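Local coordinates for DUF3863 domain-containing protein (Parabacteroides distasonis, PDB 3LM3) that is of unknown function but is probably a carbohydrate-active enzyme, a putative glycoside hydrolase or deacetylase, at residues Pro202-Ser207 / Met363-Arg368; Phe387-Leu392 / Lys434-Leu439. One frame throughout, in Å; residues are numbered along the deposited sequence.

Contact 1: Pro202-Ser207 / Met363-Arg368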
# COMPACT_ATOMS: atom_id res chain seq x y z
N PRO A 202 1.83 -12.05 -9.52
CA PRO A 202 3.01 -11.75 -10.34
C PRO A 202 2.94 -12.37 -11.76
O PRO A 202 2.56 -13.53 -11.92
CB PRO A 202 4.17 -12.35 -9.54
CG PRO A 202 3.66 -12.37 -8.09
CD PRO A 202 2.19 -12.71 -8.26
N ALA A 203 3.30 -11.59 -12.77
CA ALA A 203 3.48 -12.14 -14.12
C ALA A 203 4.44 -13.32 -14.05
O ALA A 203 5.50 -13.26 -13.44
CB ALA A 203 4.00 -11.04 -15.07
N GLN A 204 4.06 -14.41 -14.71
CA GLN A 204 4.86 -15.62 -14.69
C GLN A 204 5.94 -15.64 -15.78
O GLN A 204 6.92 -16.35 -15.67
CB GLN A 204 3.96 -16.86 -14.85
CG GLN A 204 2.94 -17.00 -13.68
CD GLN A 204 3.61 -17.17 -12.34
OE1 GLN A 204 4.25 -18.19 -12.08
NE2 GLN A 204 3.49 -16.16 -11.48
N GLY A 205 5.75 -14.83 -16.80
CA GLY A 205 6.67 -14.83 -17.94
C GLY A 205 6.34 -13.74 -18.93
O GLY A 205 5.52 -12.87 -18.67
N LYS A 206 6.97 -13.79 -20.10
CA LYS A 206 6.76 -12.78 -21.12
C LYS A 206 5.28 -12.64 -21.55
O LYS A 206 4.80 -11.53 -21.76
CB LYS A 206 7.65 -13.06 -22.34
N SER A 207 4.57 -13.77 -21.70
CA SER A 207 3.22 -13.74 -22.28
C SER A 207 2.18 -13.00 -21.46
O SER A 207 1.23 -12.45 -22.02
CB SER A 207 2.72 -15.16 -22.58
OG SER A 207 2.59 -15.93 -21.40
N MSE A 363 7.78 -14.58 -0.17
CA MSE A 363 7.05 -14.15 -1.36
C MSE A 363 7.97 -14.23 -2.58
O MSE A 363 9.07 -13.66 -2.58
CB MSE A 363 6.57 -12.71 -1.20
CG MSE A 363 5.59 -12.50 -0.08
SE MSE A 363 5.60 -10.69 0.59
CE MSE A 363 4.13 -10.82 1.90
N ASN A 364 7.51 -14.95 -3.58
CA ASN A 364 8.28 -15.07 -4.82
C ASN A 364 7.30 -15.10 -6.02
O ASN A 364 6.09 -14.98 -5.84
CB ASN A 364 9.19 -16.30 -4.76
CG ASN A 364 8.42 -17.58 -4.60
OD1 ASN A 364 7.67 -17.98 -5.48
ND2 ASN A 364 8.55 -18.20 -3.42
N LYS A 365 7.82 -15.23 -7.23
CA LYS A 365 6.97 -15.19 -8.42
C LYS A 365 5.87 -16.25 -8.40
O LYS A 365 4.80 -16.05 -8.94
CB LYS A 365 7.84 -15.38 -9.68
CG LYS A 365 7.07 -15.38 -10.98
CD LYS A 365 7.97 -15.56 -12.18
CE LYS A 365 8.23 -17.00 -12.47
NZ LYS A 365 9.07 -17.24 -13.71
N GLU A 366 6.17 -17.40 -7.81
CA GLU A 366 5.28 -18.55 -7.91
C GLU A 366 4.34 -18.77 -6.73
O GLU A 366 3.35 -19.46 -6.90
CB GLU A 366 6.07 -19.80 -8.25
CG GLU A 366 6.56 -19.78 -9.70
CD GLU A 366 7.24 -21.07 -10.12
OE1 GLU A 366 8.35 -21.35 -9.63
OE2 GLU A 366 6.64 -21.79 -10.94
N PHE A 367 4.65 -18.21 -5.56
CA PHE A 367 3.75 -18.31 -4.42
C PHE A 367 4.14 -17.32 -3.32
O PHE A 367 5.26 -16.80 -3.29
CB PHE A 367 3.71 -19.72 -3.83
CG PHE A 367 5.02 -20.20 -3.25
CD1 PHE A 367 5.95 -20.88 -4.04
CD2 PHE A 367 5.32 -20.01 -1.91
CE1 PHE A 367 7.15 -21.35 -3.49
CE2 PHE A 367 6.53 -20.46 -1.36
CZ PHE A 367 7.44 -21.13 -2.17
N ARG A 368 3.19 -17.11 -2.41
CA ARG A 368 3.55 -16.60 -1.09
C ARG A 368 3.20 -17.64 -0.04
O ARG A 368 2.30 -18.47 -0.23
CB ARG A 368 2.87 -15.25 -0.79
CG ARG A 368 1.37 -15.32 -0.59
CD ARG A 368 0.73 -14.00 -0.21
NE ARG A 368 -0.53 -14.23 0.48
CZ ARG A 368 -1.35 -13.29 0.90
NH1 ARG A 368 -1.14 -12.01 0.61
NH2 ARG A 368 -2.40 -13.62 1.62
O HOH W 1 5.02 -20.30 -13.32
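Q204 and K365 exchange hydrogen bonds in both directions, each side chain donating to the backbone carbonyl of the other residue. Q204 NE2 reaches K365 O at 2.9 Å with an almost straight N-H...O angle of 172°, while standing above the plane of the K365 carbonyl. Q204 NE2 also donates to P202 O at 2.8 Å. K365 O and P202 O both lie near the amide plane of Q204, and the two bonds together hold the rotation of the group. The bent Q204 chain folds back over its own segment and brings NE2 between these two carbonyls.

The compact part of the contact lies around K365. P202 CB rests 3.8 Å from K365 O, and the aliphatic part of the lysine runs past the A203 and Q204 carbonyls, with K365 CG 3.6 Å from A203 O. CG is anti to the backbone N (chi1 179°), and a bend at chi3 (86°) then sends K365 NZ to Q204 O at 3.0 Å. D337 supplies the carboxylate for this ammonium.

Beyond Q204 OE1 the packing gives way to solvent. The amide oxygen touches E366 CG, and a water that donates to Q204 OE1 at 2.6 Å also donates to E366 OE2 at 3.2 Å. The other oxygen of E366 turns to Y443 and K442. On the 363-368 side, N364 OD1 accepts from E366 N, an Asx turn, and also from F367 N, which extends it to an Asx motif in the tight link between strands 357-363 and 367-374.

One neutral amide and one ammonium thus each donate to a backbone carbonyl across the contact, which implies a link that depends on carbonyl placement; the lysine's charge is met by D337.

Contact 2: Phe387-Leu392 / Lys434-Leu439; sequences FTRYDL and KEDQDL
R389 reaches from the end of strand 383-389 to D436, E435 and L439 on the first turns of helix 434-443. Its CB leaves the strand toward the helix; R389 CG lies 4.1 Å from L439 CD2, and R389 CD comes to 3.5 Å from D436 OD1. At chi3 (70°) the chain bends, which lays one face of the guanidinium over L439 CD2. R389 NE then donates to D391 OD1, and R389 NH2 to D391 OD2 at 2.7 Å, a side-on grip in the guanidinium plane that uses the syn lone pair of each oxygen. R389 NH1 faces the helix and meets D436 OD1 at 2.6 Å, though with an N-H...O angle of only 133°; E435 OE2 forms a longer salt bridge to R389 NH1 at 3.4 Å.

With only an alanine at this position, D391 would probably lose its two-pronged mate, D436 and E435 one of their cationic partners, and L439 CD2 the guanidinium face against it. D436 also pairs with K414 through OD2, so its charge has a second partner. Beside this network F387 CE2 lies 3.4 Å from D436 CG, with D436 OD1 in plane at the ring edge.

With strand and helix axes 84° apart and 11.0 Å at closest approach, this is a helix packed crosswise on an edge strand of an antiparallel sheet, fastened by a four-residue salt-bridge network.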
# COMPACT_ATOMS: atom_id res chain seq x y z
N PHE A 387 -0.81 -20.13 2.14
CA PHE A 387 -0.06 -20.64 1.01
C PHE A 387 -0.91 -20.34 -0.20
O PHE A 387 -1.99 -20.93 -0.38
CB PHE A 387 0.22 -22.13 1.14
CG PHE A 387 0.99 -22.69 -0.03
CD1 PHE A 387 2.28 -22.22 -0.31
CD2 PHE A 387 0.45 -23.67 -0.82
CE1 PHE A 387 2.98 -22.71 -1.39
CE2 PHE A 387 1.17 -24.17 -1.91
CZ PHE A 387 2.43 -23.70 -2.18
N THR A 388 -0.48 -19.35 -0.99
CA THR A 388 -1.23 -18.85 -2.12
C THR A 388 -0.35 -19.02 -3.35
O THR A 388 0.70 -18.40 -3.46
CB THR A 388 -1.59 -17.37 -1.90
OG1 THR A 388 -2.32 -17.21 -0.68
CG2 THR A 388 -2.43 -16.80 -3.05
N ARG A 389 -0.77 -19.88 -4.27
CA ARG A 389 -0.01 -20.16 -5.48
C ARG A 389 -0.34 -19.20 -6.60
O ARG A 389 -1.47 -18.86 -6.83
CB ARG A 389 -0.30 -21.59 -5.94
CG ARG A 389 0.31 -22.61 -5.03
CD ARG A 389 0.03 -24.02 -5.49
NE ARG A 389 0.75 -24.32 -6.72
CZ ARG A 389 1.02 -25.55 -7.12
NH1 ARG A 389 0.64 -26.60 -6.38
NH2 ARG A 389 1.68 -25.72 -8.24
N TYR A 390 0.69 -18.76 -7.31
CA TYR A 390 0.55 -17.87 -8.44
C TYR A 390 0.73 -18.57 -9.77
O TYR A 390 0.40 -18.00 -10.80
CB TYR A 390 1.58 -16.75 -8.33
CG TYR A 390 1.49 -15.95 -7.06
CD1 TYR A 390 0.28 -15.48 -6.60
CD2 TYR A 390 2.64 -15.59 -6.35
CE1 TYR A 390 0.19 -14.72 -5.44
CE2 TYR A 390 2.58 -14.82 -5.21
CZ TYR A 390 1.35 -14.40 -4.74
OH TYR A 390 1.27 -13.61 -3.61
N ASP A 391 1.28 -19.78 -9.76
CA ASP A 391 1.46 -20.53 -11.00
C ASP A 391 0.12 -21.02 -11.55
O ASP A 391 -0.02 -21.22 -12.77
CB ASP A 391 2.50 -21.65 -10.82
CG ASP A 391 2.08 -22.71 -9.81
OD1 ASP A 391 1.35 -22.43 -8.85
OD2 ASP A 391 2.54 -23.85 -9.98
N LEU A 392 -0.86 -21.18 -10.69
CA LEU A 392 -2.22 -21.48 -11.08
C LEU A 392 -2.84 -20.31 -11.86
O LEU A 392 -2.59 -19.14 -11.56
CB LEU A 392 -3.07 -21.80 -9.82
CG LEU A 392 -2.60 -22.96 -8.95
CD1 LEU A 392 -3.44 -23.09 -7.68
CD2 LEU A 392 -2.64 -24.27 -9.75
N LYS A 434 1.89 -33.08 -1.72
CA LYS A 434 3.29 -33.28 -2.15
C LYS A 434 3.76 -32.19 -3.13
O LYS A 434 4.91 -31.73 -3.07
CB LYS A 434 3.45 -34.68 -2.78
CG LYS A 434 4.87 -35.03 -3.28
CD LYS A 434 5.95 -34.79 -2.22
CE LYS A 434 7.29 -35.39 -2.65
NZ LYS A 434 7.67 -35.21 -4.08
N GLU A 435 2.85 -31.81 -4.01
CA GLU A 435 3.15 -30.89 -5.10
C GLU A 435 3.42 -29.52 -4.53
O GLU A 435 4.22 -28.75 -5.09
CB GLU A 435 1.97 -30.78 -6.08
CG GLU A 435 0.62 -30.41 -5.45
CD GLU A 435 -0.46 -30.10 -6.49
OE1 GLU A 435 -0.37 -30.62 -7.63
OE2 GLU A 435 -1.41 -29.33 -6.16
N ASP A 436 2.71 -29.20 -3.45
CA ASP A 436 2.85 -27.91 -2.76
C ASP A 436 4.16 -27.91 -2.01
O ASP A 436 4.92 -26.94 -2.08
CB ASP A 436 1.66 -27.67 -1.84
CG ASP A 436 0.39 -27.40 -2.60
OD1 ASP A 436 0.46 -27.01 -3.79
OD2 ASP A 436 -0.71 -27.50 -1.98
N GLN A 437 4.47 -29.01 -1.33
CA GLN A 437 5.80 -29.18 -0.76
C GLN A 437 6.90 -29.03 -1.82
O GLN A 437 7.98 -28.49 -1.53
CB GLN A 437 5.94 -30.56 -0.08
CG GLN A 437 5.12 -30.69 1.20
CD GLN A 437 5.35 -31.99 1.94
OE1 GLN A 437 6.48 -32.47 2.02
NE2 GLN A 437 4.28 -32.56 2.47
N ASP A 438 6.69 -29.62 -2.99
CA ASP A 438 7.74 -29.62 -4.02
C ASP A 438 8.04 -28.19 -4.49
O ASP A 438 9.21 -27.82 -4.63
CB ASP A 438 7.35 -30.46 -5.23
CG ASP A 438 7.40 -31.95 -4.95
OD1 ASP A 438 8.21 -32.40 -4.10
OD2 ASP A 438 6.61 -32.63 -5.63
N LEU A 439 6.97 -27.43 -4.68
CA LEU A 439 7.06 -25.99 -5.05
C LEU A 439 7.78 -25.20 -3.97
O LEU A 439 8.70 -24.43 -4.26
CB LEU A 439 5.69 -25.40 -5.34
CG LEU A 439 5.65 -23.95 -5.85
CD1 LEU A 439 6.42 -23.86 -7.17
CD2 LEU A 439 4.24 -23.42 -6.05
O HOH W 2 3.94 -28.14 -7.95

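In the fold
From the N terminus, the chain passes the first strands of the parallel sheets (21-29 to 168-172) before reaching 202-207; the remaining parallel strands lie within the loop of 155 residues, rich in helix, that contact 1 closes when the turn between strands 357-363 and 367-374 arrives. Contact 2 opens only afterwards, on strand 383-389, and closes 41 residues later, with neither helix nor strand between, at helix 434-443. The two loops are therefore in series, neither nesting nor crossing. Their centres lie 12 Å apart and they meet where neighbouring strands 367-374 and 383-389 pair, E366 O to Y390 N at 2.8 Å. Together they tie the 202-207 loop and the C-terminal helix to one antiparallel sheet.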